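Local atomic coordinates of flagellar motor switch protein FliG (Thermotoga maritima, PDB entry 3AJC), a protein that probably forms part of the switch complex at the base of the flagellar basal body, contacting chemotaxis proteins and motor components that determine the direction of flagellar rotation. Residues Q15-L20 against A41-A46; R58-E63 against G90-A95; R126-V131 against I207-E212; L138-I143 against K167-K172. All blocks are in the same frame, centred on the assembly; numbering follows the deposited sequence.

Contact 1 (Q15-L20 against A41-A46)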
# COMPACT_ATOMS: atom_id res chain seq x y z
N GLN A 15 21.62 -11.29 -12.60
CA GLN A 15 21.35 -12.68 -12.95
C GLN A 15 19.91 -12.91 -12.50
O GLN A 15 19.17 -13.67 -13.13
CB GLN A 15 22.35 -13.63 -12.24
CG GLN A 15 23.37 -12.99 -11.27
CD GLN A 15 24.44 -12.09 -11.92
OE1 GLN A 15 24.80 -12.26 -13.08
NE2 GLN A 15 24.96 -11.14 -11.14
N LEU A 16 19.48 -12.19 -11.46
CA LEU A 16 18.09 -12.32 -11.02
C LEU A 16 17.10 -11.92 -12.12
O LEU A 16 16.20 -12.69 -12.48
CB LEU A 16 17.83 -11.49 -9.75
CG LEU A 16 16.45 -11.67 -9.09
CD1 LEU A 16 16.02 -13.14 -9.13
CD2 LEU A 16 16.48 -11.18 -7.65
N VAL A 17 17.25 -10.71 -12.66
CA VAL A 17 16.38 -10.23 -13.73
C VAL A 17 16.59 -11.09 -14.97
O VAL A 17 15.67 -11.30 -15.76
CB VAL A 17 16.69 -8.76 -14.08
CG1 VAL A 17 15.96 -8.35 -15.34
CG2 VAL A 17 16.29 -7.87 -12.92
N ASN A 18 17.82 -11.59 -15.13
CA ASN A 18 18.17 -12.42 -16.28
C ASN A 18 17.27 -13.65 -16.42
O ASN A 18 16.78 -13.94 -17.51
CB ASN A 18 19.63 -12.88 -16.15
CG ASN A 18 20.08 -13.73 -17.32
OD1 ASN A 18 21.11 -14.42 -17.25
ND2 ASN A 18 19.33 -13.68 -18.42
N PHE A 19 17.05 -14.36 -15.32
CA PHE A 19 16.22 -15.55 -15.35
C PHE A 19 14.73 -15.26 -15.45
O PHE A 19 14.02 -15.91 -16.21
CB PHE A 19 16.48 -16.40 -14.10
CG PHE A 19 17.93 -16.76 -13.89
CD1 PHE A 19 18.67 -16.16 -12.88
CD2 PHE A 19 18.56 -17.68 -14.73
CE1 PHE A 19 20.01 -16.48 -12.68
CE2 PHE A 19 19.90 -18.00 -14.54
CZ PHE A 19 20.63 -17.40 -13.52
N LEU A 20 14.26 -14.29 -14.67
CA LEU A 20 12.84 -13.93 -14.67
C LEU A 20 12.36 -13.43 -16.03
O LEU A 20 11.24 -13.72 -16.43
CB LEU A 20 12.54 -12.88 -13.59
CG LEU A 20 12.69 -13.31 -12.12
CD1 LEU A 20 12.40 -12.13 -11.21
CD2 LEU A 20 11.72 -14.44 -11.81
N ALA A 41 9.70 -4.12 -6.47
CA ALA A 41 9.62 -2.94 -7.32
C ALA A 41 10.93 -2.80 -8.09
O ALA A 41 10.93 -2.49 -9.28
CB ALA A 41 9.33 -1.68 -6.49
N GLN A 42 12.05 -3.05 -7.42
CA GLN A 42 13.37 -2.95 -8.04
C GLN A 42 13.50 -3.93 -9.22
O GLN A 42 13.99 -3.56 -10.29
CB GLN A 42 14.46 -3.22 -6.98
CG GLN A 42 15.89 -3.16 -7.48
CD GLN A 42 16.91 -3.39 -6.37
OE1 GLN A 42 16.80 -4.34 -5.59
NE2 GLN A 42 17.91 -2.54 -6.30
N ILE A 43 13.05 -5.17 -9.02
CA ILE A 43 13.09 -6.17 -10.08
C ILE A 43 12.13 -5.81 -11.21
O ILE A 43 12.49 -5.85 -12.39
CB ILE A 43 12.70 -7.56 -9.56
CG1 ILE A 43 13.73 -8.06 -8.55
CG2 ILE A 43 12.57 -8.52 -10.72
CD1 ILE A 43 13.32 -9.34 -7.85
N LEU A 44 10.90 -5.46 -10.84
CA LEU A 44 9.88 -5.10 -11.81
C LEU A 44 10.35 -3.99 -12.73
O LEU A 44 10.22 -4.08 -13.96
CB LEU A 44 8.61 -4.66 -11.10
CG LEU A 44 7.43 -4.28 -12.00
CD1 LEU A 44 7.16 -5.42 -12.96
CD2 LEU A 44 6.17 -3.98 -11.15
N GLY A 45 10.91 -2.94 -12.15
CA GLY A 45 11.36 -1.82 -12.96
C GLY A 45 12.54 -2.16 -13.85
O GLY A 45 12.82 -1.44 -14.80
N ALA A 46 13.23 -3.26 -13.55
CA ALA A 46 14.38 -3.67 -14.35
C ALA A 46 13.99 -4.69 -15.40
O ALA A 46 14.82 -5.11 -16.20
CB ALA A 46 15.47 -4.23 -13.45
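Ile43 is the bump in this helix-helix contact, and Leu16, Val17 and Leu20 shape the hollow that takes it. The short helical segments cross at -61°, with their axes 10.0 Å apart. At the crossing Val17 and Ile43 stand nearest in backbone terms, CA to CA 6.4 Å. The two branches of Ile43 part company. Its long branch, with CG1 anti to the carbonyl carbon (chi1 -65°), carries CD1 to Leu16 CD2 at 3.7 Å. The short branch goes the other way, and CG2 meets Leu20 CD1 at 3.6 Å. Each leucine crosses the isoleucine at about a right angle, so the contact falls at branch ends rather than along the lengths of the chains. One turn further along, Ala46 supplies a shallower surface for the forked end of Val17: CG2 rests on Ala46 CB at 3.8 Å, while CG1 touches the carbonyl, 3.5 Å from Ala46 O. Leu32 of helix 25-33 and Leu35 of the following loop also touch Ile43, and Leu47, just after helix 37-46, touches Val17; both segments fall in the FliG middle domain. No hydrogen bond spans the segments. Mostly aliphatic contact and a modest 220 Å² of buried surface carry the pairing, which therefore depends on complementary shape more than on directional bonds.

Contact 2 (R58-E63 against G90-A95)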
# COMPACT_ATOMS: atom_id res chain seq x y z
N ARG A 58 -1.06 -9.20 -13.06
CA ARG A 58 -1.15 -10.57 -12.56
C ARG A 58 -0.89 -10.62 -11.06
O ARG A 58 -1.42 -11.49 -10.36
CB ARG A 58 -0.15 -11.47 -13.29
CG ARG A 58 -0.61 -11.89 -14.66
CD ARG A 58 0.49 -12.60 -15.43
NE ARG A 58 0.05 -12.97 -16.77
CZ ARG A 58 -0.80 -13.95 -17.03
NH1 ARG A 58 -1.32 -14.67 -16.04
NH2 ARG A 58 -1.16 -14.20 -18.28
N ILE A 59 -0.06 -9.71 -10.56
CA ILE A 59 0.22 -9.67 -9.14
C ILE A 59 -1.03 -9.18 -8.43
O ILE A 59 -1.41 -9.67 -7.36
CB ILE A 59 1.40 -8.72 -8.82
CG1 ILE A 59 2.72 -9.32 -9.34
CG2 ILE A 59 1.49 -8.47 -7.31
CD1 ILE A 59 3.94 -8.44 -9.14
N ALA A 60 -1.69 -8.20 -9.05
CA ALA A 60 -2.90 -7.61 -8.51
C ALA A 60 -4.05 -8.62 -8.49
O ALA A 60 -4.86 -8.62 -7.56
CB ALA A 60 -3.29 -6.39 -9.34
N LEU A 61 -4.11 -9.48 -9.51
CA LEU A 61 -5.17 -10.48 -9.62
C LEU A 61 -4.64 -11.89 -9.44
O LEU A 61 -5.19 -12.84 -10.00
CB LEU A 61 -5.84 -10.35 -10.99
CG LEU A 61 -6.37 -8.97 -11.40
CD1 LEU A 61 -6.65 -8.98 -12.88
CD2 LEU A 61 -7.64 -8.62 -10.61
N LEU A 62 -3.58 -12.02 -8.65
CA LEU A 62 -2.93 -13.30 -8.44
C LEU A 62 -3.77 -14.57 -8.34
O LEU A 62 -3.53 -15.54 -9.05
CB LEU A 62 -1.99 -13.23 -7.24
CG LEU A 62 -0.98 -14.38 -7.22
CD1 LEU A 62 -0.04 -14.25 -8.41
CD2 LEU A 62 -0.20 -14.35 -5.92
N GLU A 63 -4.74 -14.62 -7.43
CA GLU A 63 -5.54 -15.83 -7.30
C GLU A 63 -7.01 -15.52 -7.55
O GLU A 63 -7.90 -16.28 -7.17
CB GLU A 63 -5.34 -16.44 -5.91
CG GLU A 63 -3.97 -17.07 -5.74
CD GLU A 63 -3.46 -17.00 -4.31
OE1 GLU A 63 -2.36 -17.54 -4.05
OE2 GLU A 63 -4.15 -16.41 -3.45
N GLY A 90 -0.05 -12.08 -2.76
CA GLY A 90 -0.49 -11.41 -3.98
C GLY A 90 -1.61 -10.46 -3.61
O GLY A 90 -1.79 -10.15 -2.44
N GLY A 91 -2.36 -9.98 -4.60
CA GLY A 91 -3.46 -9.08 -4.30
C GLY A 91 -3.23 -7.60 -4.57
O GLY A 91 -2.15 -7.18 -4.99
N ILE A 92 -4.26 -6.81 -4.30
CA ILE A 92 -4.23 -5.37 -4.50
C ILE A 92 -3.22 -4.64 -3.62
O ILE A 92 -2.54 -3.73 -4.09
CB ILE A 92 -5.63 -4.74 -4.27
CG1 ILE A 92 -6.66 -5.42 -5.17
CG2 ILE A 92 -5.59 -3.24 -4.54
CD1 ILE A 92 -6.32 -5.37 -6.65
N ASP A 93 -3.12 -5.03 -2.36
CA ASP A 93 -2.17 -4.39 -1.45
C ASP A 93 -0.72 -4.58 -1.89
O ASP A 93 0.08 -3.65 -1.89
CB ASP A 93 -2.37 -4.92 -0.03
CG ASP A 93 -3.23 -4.00 0.82
OD1 ASP A 93 -2.72 -2.95 1.26
OD2 ASP A 93 -4.42 -4.33 1.04
N THR A 94 -0.38 -5.81 -2.27
CA THR A 94 0.96 -6.11 -2.75
C THR A 94 1.29 -5.21 -3.94
O THR A 94 2.31 -4.52 -3.96
CB THR A 94 1.05 -7.58 -3.18
OG1 THR A 94 0.67 -8.41 -2.09
CG2 THR A 94 2.48 -7.93 -3.62
N ALA A 95 0.40 -5.22 -4.94
CA ALA A 95 0.57 -4.42 -6.14
C ALA A 95 0.78 -2.93 -5.83
O ALA A 95 1.70 -2.31 -6.34
CB ALA A 95 -0.64 -4.60 -7.05
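Gly90 and Gly91, the Gly-Gly element of FliG, lead into helix 92-100 and lie against the C-terminal end of helix 49-60, an example of how glycine lets backbone meet backbone. The backbones come as near as 4.5 Å between Ala60 CA and Gly91 CA. Gly91, at the N-cap position, donates its N-H to Ile59 O at 2.9 Å. The nitrogen lies almost on the extension of the carbonyl bond (C=O...N 163°), and the late-helix oxygen, which also takes a weak bond from Leu62 N, thus gains a partner from another part of the chain. Beside it, Gly91 CA makes a CH...O contact with Ala60 O. At the backbone angles of both glycines a CB would jam against the preceding carbonyl O, and on Gly90 it would collide with Leu62 CD2 as well, which sits 3.5 Å from Gly90 CA. Thr94 OG1 reaches back in a weak hydrogen bond to Gly90 O. The methyl of Thr94, CG2, anti to the backbone N (chi1 of OG1 -57°), faces Ile59, CG2 to CG2 at 3.9 Å, the two side chains crossing at about a right angle. Ala60 CB and Ala95 CB meet at 3.9 Å, and Ile92 CD1 folds back to 3.7 Å from Ala60 O. Arg58, in the site important for binding FliM, hydrogen-bonds Gln26 through NH1. Helix 25-33 flanks the contact, Ala29 touching Ile59 and Ser33 touching Leu62, while helix 119-128 packs on Ile92 through Leu121, Glu124 and Arg128.

Contact 3 (R126-V131 against I207-E212)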
# COMPACT_ATOMS: atom_id res chain seq x y z
N ARG A 126 -4.82 2.35 -7.16
CA ARG A 126 -4.53 3.73 -6.83
C ARG A 126 -4.97 4.04 -5.41
O ARG A 126 -4.18 4.54 -4.60
CB ARG A 126 -5.24 4.65 -7.82
CG ARG A 126 -4.79 6.09 -7.76
CD ARG A 126 -5.63 6.96 -8.67
NE ARG A 126 -6.90 6.34 -9.02
CZ ARG A 126 -7.07 5.50 -10.04
NH1 ARG A 126 -6.05 5.18 -10.82
NH2 ARG A 126 -8.27 4.98 -10.28
N ARG A 127 -6.23 3.75 -5.10
CA ARG A 127 -6.74 4.01 -3.75
C ARG A 127 -5.98 3.22 -2.69
O ARG A 127 -5.86 3.68 -1.56
CB ARG A 127 -8.25 3.72 -3.68
CG ARG A 127 -9.09 4.81 -4.36
CD ARG A 127 -10.61 4.62 -4.18
NE ARG A 127 -11.11 3.42 -4.85
CZ ARG A 127 -11.22 2.22 -4.29
NH1 ARG A 127 -10.87 2.05 -3.02
NH2 ARG A 127 -11.67 1.20 -4.99
N ARG A 128 -5.47 2.05 -3.04
CA ARG A 128 -4.71 1.26 -2.08
C ARG A 128 -3.28 1.78 -1.92
O ARG A 128 -2.56 1.36 -1.02
CB ARG A 128 -4.66 -0.21 -2.51
CG ARG A 128 -5.89 -0.99 -2.12
CD ARG A 128 -6.07 -0.98 -0.61
NE ARG A 128 -7.14 -1.88 -0.18
CZ ARG A 128 -7.12 -3.19 -0.36
NH1 ARG A 128 -6.09 -3.77 -0.96
NH2 ARG A 128 -8.13 -3.93 0.07
N MET A 129 -2.88 2.70 -2.80
CA MET A 129 -1.53 3.28 -2.77
C MET A 129 -1.35 4.41 -1.75
O MET A 129 -0.23 4.86 -1.49
CB MET A 129 -1.15 3.80 -4.16
CG MET A 129 -0.69 2.71 -5.13
SD MET A 129 -0.44 3.36 -6.79
CE MET A 129 1.12 4.29 -6.58
N PHE A 130 -2.46 4.87 -1.18
CA PHE A 130 -2.46 5.95 -0.21
C PHE A 130 -1.54 5.65 0.98
O PHE A 130 -1.68 4.61 1.62
CB PHE A 130 -3.90 6.16 0.30
CG PHE A 130 -4.12 7.49 0.99
CD1 PHE A 130 -4.48 8.61 0.25
CD2 PHE A 130 -3.92 7.62 2.35
CE1 PHE A 130 -4.64 9.85 0.86
CE2 PHE A 130 -4.07 8.86 2.98
CZ PHE A 130 -4.44 9.98 2.23
N VAL A 131 -0.59 6.53 1.24
CA VAL A 131 0.30 6.35 2.39
C VAL A 131 -0.02 7.46 3.39
O VAL A 131 -0.70 8.43 3.06
CB VAL A 131 1.81 6.42 2.02
CG1 VAL A 131 2.17 5.24 1.13
CG2 VAL A 131 2.14 7.75 1.36
N ILE A 207 -9.36 4.14 7.66
CA ILE A 207 -10.48 5.05 7.88
C ILE A 207 -10.67 5.90 6.62
O ILE A 207 -11.79 6.11 6.16
CB ILE A 207 -10.22 6.00 9.09
CG1 ILE A 207 -10.27 5.20 10.40
CG2 ILE A 207 -11.22 7.15 9.10
CD1 ILE A 207 -9.98 6.04 11.62
N ILE A 208 -9.57 6.39 6.07
CA ILE A 208 -9.60 7.21 4.87
C ILE A 208 -10.12 6.41 3.67
O ILE A 208 -10.97 6.88 2.91
CB ILE A 208 -8.18 7.77 4.57
CG1 ILE A 208 -7.81 8.79 5.65
CG2 ILE A 208 -8.12 8.38 3.17
CD1 ILE A 208 -6.34 9.21 5.66
N ARG A 209 -9.61 5.19 3.50
CA ARG A 209 -10.04 4.35 2.40
C ARG A 209 -11.55 4.09 2.46
O ARG A 209 -12.22 4.03 1.43
CB ARG A 209 -9.27 3.03 2.42
CG ARG A 209 -9.25 2.31 1.08
CD ARG A 209 -8.21 1.21 1.09
NE ARG A 209 -8.58 0.11 1.97
CZ ARG A 209 -7.73 -0.52 2.78
NH1 ARG A 209 -6.45 -0.15 2.82
NH2 ARG A 209 -8.15 -1.52 3.53
N ARG A 210 -12.08 3.96 3.68
CA ARG A 210 -13.51 3.72 3.87
C ARG A 210 -14.35 4.97 3.66
O ARG A 210 -15.45 4.91 3.13
CB ARG A 210 -13.77 3.17 5.28
CG ARG A 210 -15.25 3.07 5.62
CD ARG A 210 -15.47 2.43 6.99
NE ARG A 210 -14.83 3.18 8.06
CZ ARG A 210 -15.22 4.38 8.48
NH1 ARG A 210 -16.26 4.98 7.91
NH2 ARG A 210 -14.57 4.99 9.46
N LEU A 211 -13.82 6.12 4.08
CA LEU A 211 -14.54 7.38 3.92
C LEU A 211 -14.59 7.85 2.47
O LEU A 211 -15.37 8.74 2.13
CB LEU A 211 -13.94 8.47 4.80
CG LEU A 211 -14.33 8.41 6.28
CD1 LEU A 211 -13.70 9.58 7.01
CD2 LEU A 211 -15.85 8.46 6.41
N GLU A 212 -13.76 7.26 1.62
CA GLU A 212 -13.77 7.65 0.22
C GLU A 212 -14.63 6.68 -0.57
O GLU A 212 -15.17 7.01 -1.62
CB GLU A 212 -12.35 7.70 -0.34
CG GLU A 212 -11.60 6.40 -0.32
CD GLU A 212 -10.20 6.56 -0.88
OE1 GLU A 212 -10.08 7.11 -1.99
OE2 GLU A 212 -9.23 6.14 -0.21
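Arg128 lays its NE over one face of the Arg209 guanidinium, 3.2 Å above the plane and shifted toward the rim. The two flat groups are turned 61° from each other, so they do not stack in parallel. Arg128 NE and Arg209 NE are 3.3 Å apart, yet both are donors and share no bond. The like charges are probably tolerated in part because Arg128 NH1 has a salt bridge to Asp93. A leucine in place of Arg209 would probably take away the flat surface under Arg128 NE and CD, leaving the middle of the Arg128 chain less supported, though its tip keeps Asp93. Arg127 offers Glu212 its aliphatic stem instead: CD lies 3.4 Å from Glu212 OE1, and the planes of the two polar ends stand 76° apart. The charged end of Arg127 bends off to other partners, NE to Asp123 and NH1 to Glu213. These residues bring the C-terminal part of helix 119-128 and the residues that follow against the long helix 194-213, in the all-helical FliG C-terminal domain. Past the arginines the contact becomes apolar at Phe130. With CG anti to its backbone N (chi1 -163°), its ring presents a face to Ile208 CG2, a CH-pi contact 4.2 Å from the centroid. The longer branch of Ile208 also touches the ring, CD1 to Phe130 CE2 at 3.5 Å.

Contact 4 (L138-I143 against K167-K172)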
# COMPACT_ATOMS: atom_id res chain seq x y z
N LEU A 138 -4.93 15.93 1.12
CA LEU A 138 -6.33 16.19 1.45
C LEU A 138 -6.63 17.62 1.86
O LEU A 138 -5.77 18.30 2.43
CB LEU A 138 -6.79 15.24 2.55
CG LEU A 138 -6.44 13.76 2.36
CD1 LEU A 138 -7.11 12.92 3.44
CD2 LEU A 138 -6.89 13.31 0.97
N ASP A 139 -7.84 18.08 1.57
CA ASP A 139 -8.23 19.44 1.95
C ASP A 139 -8.65 19.40 3.42
O ASP A 139 -9.05 18.36 3.93
CB ASP A 139 -9.38 19.96 1.09
CG ASP A 139 -10.72 19.43 1.52
OD1 ASP A 139 -11.00 18.23 1.27
OD2 ASP A 139 -11.50 20.21 2.11
N ASP A 140 -8.54 20.55 4.08
CA ASP A 140 -8.86 20.68 5.50
C ASP A 140 -10.18 20.08 5.96
O ASP A 140 -10.23 19.48 7.03
CB ASP A 140 -8.78 22.16 5.90
CG ASP A 140 -7.34 22.63 6.09
OD1 ASP A 140 -6.45 22.15 5.36
OD2 ASP A 140 -7.09 23.48 6.97
N ARG A 141 -11.25 20.22 5.18
CA ARG A 141 -12.53 19.66 5.58
C ARG A 141 -12.44 18.14 5.66
O ARG A 141 -12.87 17.53 6.63
CB ARG A 141 -13.63 20.06 4.60
CG ARG A 141 -13.74 21.56 4.36
CD ARG A 141 -15.10 22.11 4.79
NE ARG A 141 -15.25 22.18 6.24
CZ ARG A 141 -16.39 22.43 6.87
NH1 ARG A 141 -17.51 22.62 6.16
NH2 ARG A 141 -16.43 22.49 8.19
N SER A 142 -11.87 17.53 4.62
CA SER A 142 -11.70 16.08 4.58
C SER A 142 -10.91 15.59 5.79
O SER A 142 -11.25 14.57 6.40
CB SER A 142 -10.97 15.67 3.29
OG SER A 142 -11.82 15.77 2.17
N ILE A 143 -9.84 16.30 6.11
CA ILE A 143 -9.00 15.96 7.25
C ILE A 143 -9.81 15.96 8.56
O ILE A 143 -9.67 15.05 9.38
CB ILE A 143 -7.80 16.94 7.34
CG1 ILE A 143 -6.89 16.71 6.13
CG2 ILE A 143 -7.06 16.76 8.65
CD1 ILE A 143 -5.65 17.58 6.11
N LYS A 167 2.31 16.96 10.76
CA LYS A 167 1.92 17.13 12.16
C LYS A 167 1.08 18.40 12.25
O LYS A 167 -0.03 18.39 12.78
CB LYS A 167 3.15 17.31 13.05
CG LYS A 167 4.07 16.10 13.19
CD LYS A 167 5.01 16.30 14.38
CE LYS A 167 5.97 15.14 14.57
NZ LYS A 167 6.92 15.03 13.43
N GLU A 168 1.61 19.49 11.70
CA GLU A 168 0.93 20.77 11.71
C GLU A 168 -0.43 20.77 11.03
O GLU A 168 -1.42 21.19 11.63
CB GLU A 168 1.82 21.85 11.07
CG GLU A 168 2.68 22.59 12.08
CD GLU A 168 1.84 23.46 13.02
OE1 GLU A 168 1.88 24.70 12.88
OE2 GLU A 168 1.14 22.90 13.89
N LYS A 169 -0.51 20.29 9.80
CA LYS A 169 -1.79 20.29 9.12
C LYS A 169 -2.86 19.50 9.88
O LYS A 169 -4.05 19.83 9.82
CB LYS A 169 -1.66 19.75 7.69
CG LYS A 169 -2.92 20.01 6.86
CD LYS A 169 -2.71 19.79 5.38
CE LYS A 169 -3.93 20.26 4.59
NZ LYS A 169 -3.85 19.97 3.13
N ILE A 170 -2.45 18.45 10.60
CA ILE A 170 -3.40 17.67 11.37
C ILE A 170 -3.85 18.47 12.59
O ILE A 170 -5.04 18.58 12.87
CB ILE A 170 -2.80 16.33 11.85
CG1 ILE A 170 -2.72 15.35 10.67
CG2 ILE A 170 -3.65 15.74 12.98
CD1 ILE A 170 -2.02 14.06 10.99
N PHE A 171 -2.87 19.02 13.31
CA PHE A 171 -3.15 19.80 14.50
C PHE A 171 -4.08 20.98 14.24
O PHE A 171 -5.09 21.12 14.92
CB PHE A 171 -1.85 20.31 15.13
CG PHE A 171 -1.86 20.23 16.62
CD1 PHE A 171 -1.69 19.01 17.26
CD2 PHE A 171 -2.10 21.37 17.40
CE1 PHE A 171 -1.78 18.90 18.64
CE2 PHE A 171 -2.18 21.27 18.78
CZ PHE A 171 -2.02 20.03 19.40
N LYS A 172 -3.76 21.82 13.27
CA LYS A 172 -4.63 22.97 13.03
C LYS A 172 -6.05 22.58 12.60
O LYS A 172 -6.92 23.43 12.45
CB LYS A 172 -4.00 23.92 12.00
CG LYS A 172 -3.85 23.43 10.57
CD LYS A 172 -3.11 24.52 9.77
CE LYS A 172 -2.80 24.14 8.33
NZ LYS A 172 -3.97 24.14 7.40
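Lys169 stretches across to Leu138, Asp140 and Ile143 at the capped N-terminus of helix 140-147, part of the helical C-terminal domain of FliG. From CB its chain sets out with CG anti to the backbone N (chi1 -168°) and stays extended, which carries the ammonium away from its own helix, 164-171. CG and CD both pass Ile143 CD1, each at 3.7 Å, the two side chains crossing at about a right angle. CE touches the same methyl at 3.5 Å and lies 3.2 Å from Asp140 OD1. At the tip, NZ donates to Leu138 O at 2.6 Å, nearly in line with that carbonyl, and more weakly to Leu136 O. A methionine here would probably leave Leu138 O without its charged donor while keeping some of the contact with Ile143. Asp140 turns its other oxygen to the second lysine: OD2 and Lys172 NZ form a salt bridge with a weak hydrogen bond. Asp139, the N-cap, takes the hydroxyl of Ser142 on OD1 at 2.7 Å, and its OD2 accepts from Arg141 N, which approaches from above the carboxylate plane, 65° out of it.

The four contacts are spread across an all-helical molecule. Contacts 1 and 4 lie on opposite sides of its centre, their own centres about 40 Å apart, and contacts 2 and 3 fall between. Contacts 1 and 2 do not touch, but helices 37-46 and 49-60 follow each other in sequence. The site important for FliM binding includes Arg58 in contact 2, and the side chain of Leu20 in contact 1 lies about 12 Å from it. Contacts 2 and 3 are joined directly: Asp93 OD2 and Arg128 NH1 form a salt bridge at 2.7 Å. Contact 4 is nested inside the loop closed by contact 3, and Phe130 CE1 packs against Leu138 CD2 at 4.1 Å.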